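Local coordinates for protein AvrRxo1-ORF1 (Xanthomonas oryzae pv. oryzicola, PDB 4Z8T) that is a type III effector with a polynucleotide kinase domain, related to zeta toxins, that probably acts as a kinase and is bound by its partner AvrRxo1-ORF2, at residues 40-51 with 129-137; 159-167 with 216-227. One frame throughout, in Å; residues are numbered along the deposited sequence.

Interaction 1 of 2, residues 40-51 with 129-137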
loop_
_atom_site.group_PDB
_atom_site.type_symbol
_atom_site.label_atom_id
_atom_site.label_comp_id
_atom_site.label_asym_id
_atom_site.label_seq_id
_atom_site.Cartn_x
_atom_site.Cartn_y
_atom_site.Cartn_z
ATOM N N HIS A 40 47.450 -4.687 -1.881
ATOM C CA HIS A 40 46.486 -5.791 -1.849
ATOM C C HIS A 40 46.905 -6.843 -0.843
ATOM O O HIS A 40 46.087 -7.323 -0.056
ATOM C CB HIS A 40 46.355 -6.444 -3.224
ATOM C CG HIS A 40 45.712 -5.570 -4.249
ATOM N ND1 HIS A 40 45.728 -5.860 -5.595
ATOM C CD2 HIS A 40 45.035 -4.399 -4.123
ATOM C CE1 HIS A 40 45.085 -4.915 -6.257
ATOM N NE2 HIS A 40 44.659 -4.014 -5.386
ATOM N N GLU A 41 48.180 -7.223 -0.884
ATOM C CA GLU A 41 48.681 -8.265 -0.001
ATOM C C GLU A 41 48.558 -7.842 1.455
ATOM O O GLU A 41 48.196 -8.641 2.324
ATOM C CB GLU A 41 50.135 -8.616 -0.364
ATOM C CG GLU A 41 50.262 -9.255 -1.743
ATOM C CD GLU A 41 51.671 -9.182 -2.328
ATOM O OE1 GLU A 41 52.594 -8.663 -1.660
ATOM O OE2 GLU A 41 51.849 -9.644 -3.476
ATOM N N LYS A 42 48.844 -6.574 1.718
ATOM C CA LYS A 42 48.765 -6.045 3.066
ATOM C C LYS A 42 47.324 -6.069 3.567
ATOM O O LYS A 42 47.061 -6.504 4.684
ATOM C CB LYS A 42 49.290 -4.613 3.122
ATOM C CG LYS A 42 49.307 -4.062 4.535
ATOM C CD LYS A 42 49.712 -2.596 4.599
ATOM C CE LYS A 42 48.571 -1.682 4.190
ATOM N NZ LYS A 42 48.821 -0.266 4.608
ATOM N N LEU A 43 46.400 -5.597 2.743
ATOM C CA LEU A 43 45.004 -5.550 3.165
ATOM C C LEU A 43 44.417 -6.946 3.364
ATOM O O LEU A 43 43.622 -7.155 4.291
ATOM C CB LEU A 43 44.165 -4.739 2.181
ATOM C CG LEU A 43 44.623 -3.284 2.041
ATOM C CD1 LEU A 43 43.691 -2.544 1.103
ATOM C CD2 LEU A 43 44.665 -2.596 3.378
ATOM N N LEU A 44 44.806 -7.893 2.512
ATOM C CA LEU A 44 44.300 -9.261 2.645
ATOM C C LEU A 44 44.877 -9.920 3.886
ATOM O O LEU A 44 44.183 -10.678 4.568
ATOM C CB LEU A 44 44.608 -10.096 1.400
ATOM C CG LEU A 44 43.776 -9.741 0.170
ATOM C CD1 LEU A 44 44.278 -10.436 -1.079
ATOM C CD2 LEU A 44 42.303 -10.085 0.410
ATOM N N ASP A 45 46.140 -9.627 4.193
ATOM C CA ASP A 45 46.744 -10.165 5.410
ATOM C C ASP A 45 46.007 -9.665 6.642
ATOM O O ASP A 45 45.750 -10.429 7.580
ATOM C CB ASP A 45 48.225 -9.784 5.509
ATOM C CG ASP A 45 49.098 -10.559 4.544
ATOM O OD1 ASP A 45 48.665 -11.622 4.053
ATOM O OD2 ASP A 45 50.233 -10.109 4.284
ATOM N N GLN A 46 45.665 -8.380 6.637
ATOM C CA GLN A 46 44.969 -7.788 7.771
ATOM C C GLN A 46 43.587 -8.419 7.950
ATOM O O GLN A 46 43.201 -8.800 9.058
ATOM C CB GLN A 46 44.829 -6.276 7.581
ATOM C CG GLN A 46 46.151 -5.521 7.677
ATOM C CD GLN A 46 45.997 -4.028 7.416
ATOM O OE1 GLN A 46 44.897 -3.536 7.137
ATOM N NE2 GLN A 46 47.103 -3.297 7.512
ATOM N N ALA A 47 42.853 -8.515 6.850
ATOM C CA ALA A 47 41.495 -9.063 6.870
ATOM C C ALA A 47 41.517 -10.518 7.317
ATOM O O ALA A 47 40.670 -10.969 8.105
ATOM C CB ALA A 47 40.866 -8.934 5.488
ATOM N N ARG A 48 42.492 -11.265 6.817
ATOM C CA ARG A 48 42.615 -12.669 7.195
ATOM C C ARG A 48 42.934 -12.837 8.670
ATOM O O ARG A 48 42.403 -13.735 9.331
ATOM C CB ARG A 48 43.644 -13.365 6.297
ATOM C CG ARG A 48 43.090 -13.577 4.899
ATOM C CD ARG A 48 44.128 -14.010 3.882
ATOM N NE ARG A 48 43.489 -14.214 2.580
ATOM C CZ ARG A 48 44.103 -14.157 1.399
ATOM N NH1 ARG A 48 45.403 -13.892 1.316
ATOM N NH2 ARG A 48 43.401 -14.368 0.292
ATOM N N SER A 49 43.780 -11.959 9.194
ATOM C CA SER A 49 44.091 -11.993 10.615
ATOM C C SER A 49 42.828 -11.745 11.430
ATOM O O SER A 49 42.550 -12.461 12.391
ATOM C CB SER A 49 45.171 -10.965 10.957
ATOM O OG SER A 49 45.458 -11.002 12.342
ATOM N N SER A 50 42.049 -10.749 11.020
ATOM C CA SER A 50 40.821 -10.418 11.723
ATOM C C SER A 50 39.839 -11.576 11.637
ATOM O O SER A 50 39.193 -11.912 12.624
ATOM C CB SER A 50 40.187 -9.156 11.144
ATOM O OG SER A 50 40.997 -8.023 11.428
ATOM N N ALA A 51 39.733 -12.184 10.461
ATOM C CA ALA A 51 38.800 -13.297 10.298
ATOM C C ALA A 51 39.200 -14.481 11.172
ATOM O O ALA A 51 38.339 -15.199 11.710
ATOM C CB ALA A 51 38.715 -13.707 8.836
ATOM N N GLU A 129 37.881 -2.699 -7.452
ATOM C CA GLU A 129 39.043 -3.224 -6.750
ATOM C C GLU A 129 38.675 -3.845 -5.395
ATOM O O GLU A 129 39.200 -4.895 -5.017
ATOM C CB GLU A 129 40.083 -2.114 -6.573
ATOM C CG GLU A 129 41.414 -2.593 -6.036
ATOM C CD GLU A 129 42.387 -1.447 -5.854
ATOM O OE1 GLU A 129 41.928 -0.279 -5.776
ATOM O OE2 GLU A 129 43.604 -1.712 -5.779
ATOM N N SER A 130 37.766 -3.207 -4.662
ATOM C CA SER A 130 37.398 -3.711 -3.341
ATOM C C SER A 130 36.635 -5.024 -3.486
ATOM O O SER A 130 36.751 -5.911 -2.642
ATOM C CB SER A 130 36.582 -2.680 -2.557
ATOM O OG SER A 130 35.242 -2.631 -2.996
ATOM N N SER A 131 35.876 -5.142 -4.572
ATOM C CA SER A 131 35.103 -6.358 -4.831
ATOM C C SER A 131 36.055 -7.499 -5.169
ATOM O O SER A 131 35.899 -8.622 -4.680
ATOM C CB SER A 131 34.087 -6.124 -5.953
ATOM O OG SER A 131 33.299 -7.283 -6.172
ATOM N N PHE A 132 37.060 -7.195 -5.981
ATOM C CA PHE A 132 38.115 -8.152 -6.280
ATOM C C PHE A 132 38.809 -8.647 -5.010
ATOM O O PHE A 132 39.038 -9.847 -4.841
ATOM C CB PHE A 132 39.116 -7.529 -7.253
ATOM C CG PHE A 132 40.485 -8.116 -7.171
ATOM C CD1 PHE A 132 40.782 -9.312 -7.801
ATOM C CD2 PHE A 132 41.490 -7.456 -6.481
ATOM C CE1 PHE A 132 42.054 -9.851 -7.727
ATOM C CE2 PHE A 132 42.762 -7.994 -6.401
ATOM C CZ PHE A 132 43.042 -9.193 -7.030
ATOM N N LEU A 133 39.142 -7.730 -4.106
ATOM C CA LEU A 133 39.763 -8.136 -2.852
ATOM C C LEU A 133 38.823 -8.982 -1.999
ATOM O O LEU A 133 39.262 -9.933 -1.362
ATOM C CB LEU A 133 40.247 -6.923 -2.057
ATOM C CG LEU A 133 41.464 -6.203 -2.630
ATOM C CD1 LEU A 133 41.942 -5.137 -1.661
ATOM C CD2 LEU A 133 42.598 -7.189 -2.942
ATOM N N ALA A 134 37.537 -8.636 -1.977
ATOM C CA ALA A 134 36.588 -9.396 -1.170
ATOM C C ALA A 134 36.480 -10.823 -1.680
ATOM O O ALA A 134 36.337 -11.768 -0.894
ATOM C CB ALA A 134 35.216 -8.724 -1.167
ATOM N N ASP A 135 36.555 -10.984 -2.998
ATOM C CA ASP A 135 36.431 -12.310 -3.591
ATOM C C ASP A 135 37.667 -13.148 -3.318
ATOM O O ASP A 135 37.576 -14.358 -3.082
ATOM C CB ASP A 135 36.174 -12.200 -5.092
ATOM C CG ASP A 135 34.808 -11.652 -5.400
ATOM O OD1 ASP A 135 33.923 -11.733 -4.521
ATOM O OD2 ASP A 135 34.612 -11.147 -6.527
ATOM N N ARG A 136 38.833 -12.512 -3.345
ATOM C CA ARG A 136 40.044 -13.218 -2.973
ATOM C C ARG A 136 40.012 -13.578 -1.491
ATOM O O ARG A 136 40.427 -14.668 -1.093
ATOM C CB ARG A 136 41.278 -12.376 -3.309
ATOM C CG ARG A 136 42.564 -13.019 -2.870
ATOM C CD ARG A 136 43.635 -13.015 -3.957
ATOM N NE ARG A 136 44.962 -13.135 -3.359
ATOM C CZ ARG A 136 45.439 -14.250 -2.813
ATOM N NH1 ARG A 136 46.652 -14.257 -2.281
ATOM N NH2 ARG A 136 44.708 -15.357 -2.794
ATOM N N PHE A 137 39.479 -12.666 -0.682
ATOM C CA PHE A 137 39.376 -12.874 0.758
ATOM C C PHE A 137 38.441 -14.060 1.029
ATOM O O PHE A 137 38.794 -14.988 1.763
ATOM C CB PHE A 137 38.887 -11.570 1.411
ATOM C CG PHE A 137 38.626 -11.659 2.892
ATOM C CD1 PHE A 137 39.533 -12.246 3.760
ATOM C CD2 PHE A 137 37.469 -11.105 3.419
ATOM C CE1 PHE A 137 39.276 -12.302 5.123
ATOM C CE2 PHE A 137 37.209 -11.149 4.782
ATOM C CZ PHE A 137 38.113 -11.744 5.634
HETATM O O HOH W 1 41.217 -15.427 2.803
#

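Interaction 2 of 2, residues 159-167 with 216-227. With SO4 (sulfate ion), chain C; SO4 (sulfate ion), chain F.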
loop_
_atom_site.group_PDB
_atom_site.type_symbol
_atom_site.label_atom_id
_atom_site.label_comp_id
_atom_site.label_asym_id
_atom_site.label_seq_id
_atom_site.Cartn_x
_atom_site.Cartn_y
_atom_site.Cartn_z
ATOM N N ARG A 159 24.180 -7.578 0.945
ATOM C CA ARG A 159 22.732 -7.471 0.807
ATOM C C ARG A 159 22.072 -8.837 0.665
ATOM O O ARG A 159 21.005 -9.078 1.246
ATOM C CB ARG A 159 22.358 -6.578 -0.374
ATOM C CG ARG A 159 20.850 -6.303 -0.460
ATOM C CD ARG A 159 20.465 -5.328 -1.573
ATOM N NE ARG A 159 20.998 -3.992 -1.321
ATOM C CZ ARG A 159 22.111 -3.512 -1.863
ATOM N NH1 ARG A 159 22.821 -4.262 -2.690
ATOM N NH2 ARG A 159 22.527 -2.287 -1.559
ATOM N N LEU A 160 22.715 -9.718 -0.116
ATOM C CA LEU A 160 22.255 -11.094 -0.341
ATOM C C LEU A 160 20.811 -11.130 -0.823
ATOM O O LEU A 160 20.023 -11.969 -0.378
ATOM C CB LEU A 160 22.420 -11.954 0.920
ATOM C CG LEU A 160 23.843 -12.057 1.480
ATOM C CD1 LEU A 160 23.849 -12.738 2.836
ATOM C CD2 LEU A 160 24.762 -12.788 0.498
ATOM N N SER A 161 20.463 -10.234 -1.739
ATOM C CA SER A 161 19.062 -10.099 -2.112
ATOM C C SER A 161 18.589 -11.274 -2.969
ATOM O O SER A 161 17.566 -11.894 -2.658
ATOM C CB SER A 161 18.767 -8.735 -2.759
ATOM O OG SER A 161 19.512 -8.495 -3.940
ATOM N N ARG A 162 19.365 -11.624 -3.994
ATOM C CA ARG A 162 18.836 -12.475 -5.061
ATOM C C ARG A 162 19.063 -13.972 -4.919
ATOM O O ARG A 162 19.961 -14.416 -4.199
ATOM C CB ARG A 162 19.337 -11.981 -6.413
ATOM C CG ARG A 162 19.034 -10.514 -6.613
ATOM C CD ARG A 162 19.124 -10.100 -8.056
ATOM N NE ARG A 162 19.093 -8.648 -8.151
ATOM C CZ ARG A 162 17.985 -7.933 -8.292
ATOM N NH1 ARG A 162 18.064 -6.610 -8.358
ATOM N NH2 ARG A 162 16.807 -8.535 -8.369
ATOM N N GLU A 163 18.228 -14.745 -5.611
ATOM C CA GLU A 163 18.289 -16.197 -5.535
ATOM C C GLU A 163 19.677 -16.748 -5.820
ATOM O O GLU A 163 20.175 -17.588 -5.069
ATOM C CB GLU A 163 17.263 -16.843 -6.477
ATOM C CG GLU A 163 15.821 -16.674 -6.055
ATOM C CD GLU A 163 14.882 -17.513 -6.894
ATOM O OE1 GLU A 163 13.652 -17.341 -6.758
ATOM O OE2 GLU A 163 15.376 -18.346 -7.684
ATOM N N TYR A 164 20.325 -16.266 -6.877
ATOM C CA TYR A 164 21.630 -16.822 -7.237
ATOM C C TYR A 164 22.664 -16.618 -6.139
ATOM O O TYR A 164 23.518 -17.477 -5.921
ATOM C CB TYR A 164 22.144 -16.304 -8.590
ATOM C CG TYR A 164 22.682 -14.890 -8.608
ATOM C CD1 TYR A 164 21.850 -13.816 -8.876
ATOM C CD2 TYR A 164 24.033 -14.634 -8.409
ATOM C CE1 TYR A 164 22.339 -12.531 -8.915
ATOM C CE2 TYR A 164 24.526 -13.343 -8.443
ATOM C CZ TYR A 164 23.671 -12.300 -8.701
ATOM O OH TYR A 164 24.141 -11.006 -8.743
ATOM N N GLU A 165 22.565 -15.502 -5.426
ATOM C CA GLU A 165 23.520 -15.213 -4.366
ATOM C C GLU A 165 23.278 -16.139 -3.177
ATOM O O GLU A 165 24.211 -16.726 -2.623
ATOM C CB GLU A 165 23.403 -13.744 -3.938
ATOM C CG GLU A 165 23.560 -12.749 -5.076
ATOM C CD GLU A 165 23.415 -11.300 -4.629
ATOM O OE1 GLU A 165 22.352 -10.939 -4.081
ATOM O OE2 GLU A 165 24.361 -10.508 -4.842
ATOM N N ILE A 166 22.012 -16.240 -2.781
ATOM C CA ILE A 166 21.603 -17.127 -1.706
ATOM C C ILE A 166 21.998 -18.582 -2.009
ATOM O O ILE A 166 22.575 -19.262 -1.152
ATOM C CB ILE A 166 20.087 -16.992 -1.445
ATOM C CG1 ILE A 166 19.789 -15.612 -0.851
ATOM C CG2 ILE A 166 19.588 -18.087 -0.523
ATOM C CD1 ILE A 166 20.380 -15.411 0.527
ATOM N N ASP A 167 21.723 -19.039 -3.231
ATOM C CA ASP A 167 22.091 -20.396 -3.638
ATOM C C ASP A 167 23.594 -20.626 -3.534
ATOM O O ASP A 167 24.042 -21.692 -3.105
ATOM C CB ASP A 167 21.655 -20.663 -5.089
ATOM C CG ASP A 167 20.157 -20.842 -5.240
ATOM O OD1 ASP A 167 19.461 -21.032 -4.222
ATOM O OD2 ASP A 167 19.674 -20.816 -6.397
ATOM N N GLY A 216 17.760 -2.194 -4.273
ATOM C CA GLY A 216 18.103 -3.140 -3.224
ATOM C C GLY A 216 16.895 -3.532 -2.392
ATOM O O GLY A 216 16.748 -4.690 -1.998
ATOM N N PHE A 217 16.044 -2.549 -2.110
ATOM C CA PHE A 217 14.826 -2.760 -1.341
ATOM C C PHE A 217 13.887 -3.688 -2.083
ATOM O O PHE A 217 13.357 -4.644 -1.514
ATOM C CB PHE A 217 14.159 -1.406 -1.117
ATOM C CG PHE A 217 12.788 -1.472 -0.510
ATOM C CD1 PHE A 217 12.628 -1.535 0.861
ATOM C CD2 PHE A 217 11.650 -1.376 -1.312
ATOM C CE1 PHE A 217 11.365 -1.563 1.418
ATOM C CE2 PHE A 217 10.385 -1.399 -0.749
ATOM C CZ PHE A 217 10.250 -1.498 0.618
ATOM N N VAL A 218 13.674 -3.396 -3.360
ATOM C CA VAL A 218 12.810 -4.230 -4.172
ATOM C C VAL A 218 13.314 -5.673 -4.220
ATOM O O VAL A 218 12.550 -6.619 -3.997
ATOM C CB VAL A 218 12.673 -3.668 -5.595
ATOM C CG1 VAL A 218 11.972 -4.680 -6.489
ATOM C CG2 VAL A 218 11.908 -2.349 -5.556
ATOM N N ALA A 219 14.612 -5.835 -4.460
ATOM C CA ALA A 219 15.211 -7.161 -4.569
ATOM C C ALA A 219 15.136 -7.934 -3.257
ATOM O O ALA A 219 14.793 -9.119 -3.244
ATOM C CB ALA A 219 16.631 -7.054 -5.022
ATOM N N VAL A 220 15.462 -7.275 -2.148
ATOM C CA VAL A 220 15.494 -7.984 -0.876
ATOM C C VAL A 220 14.101 -8.444 -0.455
ATOM O O VAL A 220 13.935 -9.547 0.064
ATOM C CB VAL A 220 16.208 -7.160 0.240
ATOM C CG1 VAL A 220 15.296 -6.117 0.809
ATOM C CG2 VAL A 220 16.726 -8.092 1.338
ATOM N N ARG A 221 13.089 -7.628 -0.720
ATOM C CA ARG A 221 11.743 -8.013 -0.369
ATOM C C ARG A 221 11.188 -9.082 -1.312
ATOM O O ARG A 221 10.584 -10.047 -0.860
ATOM C CB ARG A 221 10.829 -6.784 -0.313
ATOM C CG ARG A 221 11.121 -5.939 0.918
ATOM C CD ARG A 221 9.884 -5.298 1.393
ATOM N NE ARG A 221 10.069 -4.545 2.637
ATOM C CZ ARG A 221 9.197 -3.654 3.075
ATOM N NH1 ARG A 221 8.088 -3.420 2.378
ATOM N NH2 ARG A 221 9.439 -2.998 4.200
ATOM N N SER A 222 11.403 -8.905 -2.611
ATOM C CA SER A 222 10.818 -9.819 -3.602
ATOM C C SER A 222 11.333 -11.249 -3.479
ATOM O O SER A 222 10.622 -12.209 -3.814
ATOM C CB SER A 222 11.061 -9.308 -5.028
ATOM O OG SER A 222 10.364 -8.091 -5.242
ATOM N N ASN A 223 12.568 -11.395 -3.010
ATOM C CA ASN A 223 13.191 -12.707 -2.911
ATOM C C ASN A 223 13.255 -13.272 -1.504
ATOM O O ASN A 223 13.833 -14.329 -1.286
ATOM C CB ASN A 223 14.588 -12.665 -3.521
ATOM C CG ASN A 223 14.541 -12.459 -5.007
ATOM O OD1 ASN A 223 14.045 -13.321 -5.736
ATOM N ND2 ASN A 223 15.047 -11.324 -5.475
ATOM N N ARG A 224 12.640 -12.579 -0.551
ATOM C CA ARG A 224 12.688 -12.990 0.846
ATOM C C ARG A 224 12.072 -14.365 1.110
ATOM O O ARG A 224 12.645 -15.179 1.839
ATOM C CB ARG A 224 11.991 -11.917 1.693
ATOM C CG ARG A 224 11.933 -12.203 3.182
ATOM C CD ARG A 224 11.790 -10.891 3.916
ATOM N NE ARG A 224 13.087 -10.235 4.101
ATOM C CZ ARG A 224 13.287 -8.917 4.076
ATOM N NH1 ARG A 224 12.281 -8.095 3.832
ATOM N NH2 ARG A 224 14.511 -8.431 4.301
HETATM N N MSE A 225 10.910 -14.634 0.523
HETATM C CA MSE A 225 10.236 -15.889 0.824
HETATM C C MSE A 225 10.973 -17.085 0.214
HETATM O O MSE A 225 10.895 -18.199 0.744
HETATM C CB MSE A 225 8.763 -15.838 0.426
HETATM C CG MSE A 225 8.005 -14.857 1.296
HETATM SE SE MSE A 225 6.098 -14.819 0.900
HETATM C CE MSE A 225 5.554 -16.173 2.135
ATOM N N TYR A 226 11.708 -16.847 -0.869
ATOM C CA TYR A 226 12.559 -17.896 -1.433
ATOM C C TYR A 226 13.618 -18.318 -0.427
ATOM O O TYR A 226 13.912 -19.512 -0.267
ATOM C CB TYR A 226 13.234 -17.429 -2.726
ATOM C CG TYR A 226 14.218 -18.436 -3.275
ATOM C CD1 TYR A 226 15.553 -18.433 -2.873
ATOM C CD2 TYR A 226 13.810 -19.403 -4.180
ATOM C CE1 TYR A 226 16.455 -19.367 -3.366
ATOM C CE2 TYR A 226 14.709 -20.331 -4.679
ATOM C CZ TYR A 226 16.021 -20.310 -4.269
ATOM O OH TYR A 226 16.907 -21.244 -4.770
ATOM N N VAL A 227 14.208 -17.340 0.259
ATOM C CA VAL A 227 15.193 -17.664 1.278
ATOM C C VAL A 227 14.561 -18.482 2.405
ATOM O O VAL A 227 15.113 -19.482 2.835
ATOM C CB VAL A 227 15.847 -16.378 1.849
ATOM C CG1 VAL A 227 16.885 -16.742 2.910
ATOM C CG2 VAL A 227 16.481 -15.586 0.725
HETATM S S SO4 C . 22.780 -7.610 -4.327
HETATM O O1 SO4 C . 22.161 -8.392 -3.264
HETATM O O2 SO4 C . 22.045 -6.370 -4.555
HETATM O O3 SO4 C . 22.794 -8.386 -5.571
HETATM O O4 SO4 C . 24.159 -7.292 -3.962
HETATM S S SO4 F . 6.863 -0.447 4.452
HETATM O O1 SO4 F . 6.100 0.554 5.195
HETATM O O2 SO4 F . 5.970 -1.361 3.753
HETATM O O3 SO4 F . 7.692 -1.210 5.378
HETATM O O4 SO4 F . 7.721 0.221 3.470
HETATM O O HOH W 2 15.784 -11.377 -8.471
HETATM O O HOH W 3 11.973 -15.187 -5.381
#

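Interaction 1 of 2, residues 40-51 with 129-137
Phe-137 is a knob in a hole made by Leu-44, Ala-47, Arg-48 and Ala-51 of the other helix. Its CB does not itself point at that helix, but CG anti to the backbone N (chi1 175°) swings the ring in among the four. CB of Ala-47 lies over one face of the Phe-137 ring, 3.9 Å from the centroid, a CH-pi contact. CB of Ala-51 meets the ring edge, 3.8 Å from CZ of Phe-137. Leu-44 puts CD2 near CB of Phe-137 and the carbonyl O of Leu-133, while its CD1 rests on CG of Arg-136 at 3.6 Å.

At the N-terminal end of both segments, NE2 of His-40 gives a short, nearly straight hydrogen bond to OE2 of Glu-129 (2.6 Å, 167°). The oxygen lies close to the ring plane and uses its anti lone pair. The extended Glu-129 chain reaches the ring with its carboxylate turned steeply to it. Arg-36 also pairs with OE2 of Glu-129, and Thr-6 bonds OE1. CD2 of Leu-133 covers one face of the His-40 ring, 4.1 Å from its centroid.

At the other end, NH2 of Arg-48 makes a long bond to O of Arg-136 (3.3 Å), coming from above the carbonyl plane. NH2 of Arg-48 also lies over one face of the Arg-136 guanidinium, 3.5 Å from its NH2, so two like charges sit close. NE of Arg-48 binds a water that also bonds O of Phe-137.

This is helix-helix packing of 34-60 against 123-141; segments 40-51 and 129-137 cross at -48°.

Interaction 2 of 2, residues 159-167 with 216-227
Tyr-226 and Glu-163 stack flat on each other. CG of Glu-163 sits over the centre of the Tyr-226 ring, 3.6 Å from the centroid, and the carboxylate runs nearly parallel to the ring. OH of Tyr-226 gives a hydrogen bond to OD1 of Asp-167 (2.6 Å), on its syn lone pair. CG1 of Ile-166 packs on CG2 of Val-227 at 3.7 Å.

CB of Ala-219 lies over one face of the Arg-162 guanidinium and also touches OG of Ser-161, at 3.4 Å. Waters join Arg-162 NH2 to Asn-223 ND2, and Glu-163 OE1 to Asn-223 OD1.

One sulfate ion, probably from the crystallisation liquor, takes bonds at O1 from N and OG of Ser-161 and at O2 from NH1 of Arg-159. A chi1 of 60° puts OG beside the backbone N, so both reach O1. Arg-159 also bonds Asn-73 and Thr-74 of the probable P-loop, consistent with a P-loop kinase's anion site. A second sulfate sits on Arg-221. N of Arg-162 bonds OE1 of Glu-165 (3.1 Å).

Arg-71, at the end of strand 66-71, bonds O of Ser-161 and of Val-220. The contact thus joins the start of helix 163-176 to helices 210-222 and 224-233, beside that strand.

In the fold
From the N terminus, the chain runs through helix 34-60 into strand 66-71 and on to helix 123-141. There interaction 1 closes a loop of 77 residues that holds the strand and the probable P-loop. Strand 154-157 follows, and then interaction 2 opens. It closes on helices 210-222 and 224-233 after strand 179-185. The two loops lie in series and neither encloses the other. The centres of interactions 1 and 2 are about 25 Å apart. The nearest atoms of interactions 1 and 2 are about 10 Å apart. Interaction 1 ties helix 34-60 to helix 123-141. Interaction 2 ties helices next to the parallel part of the sheet, and Val-220 touches the probable P-loop.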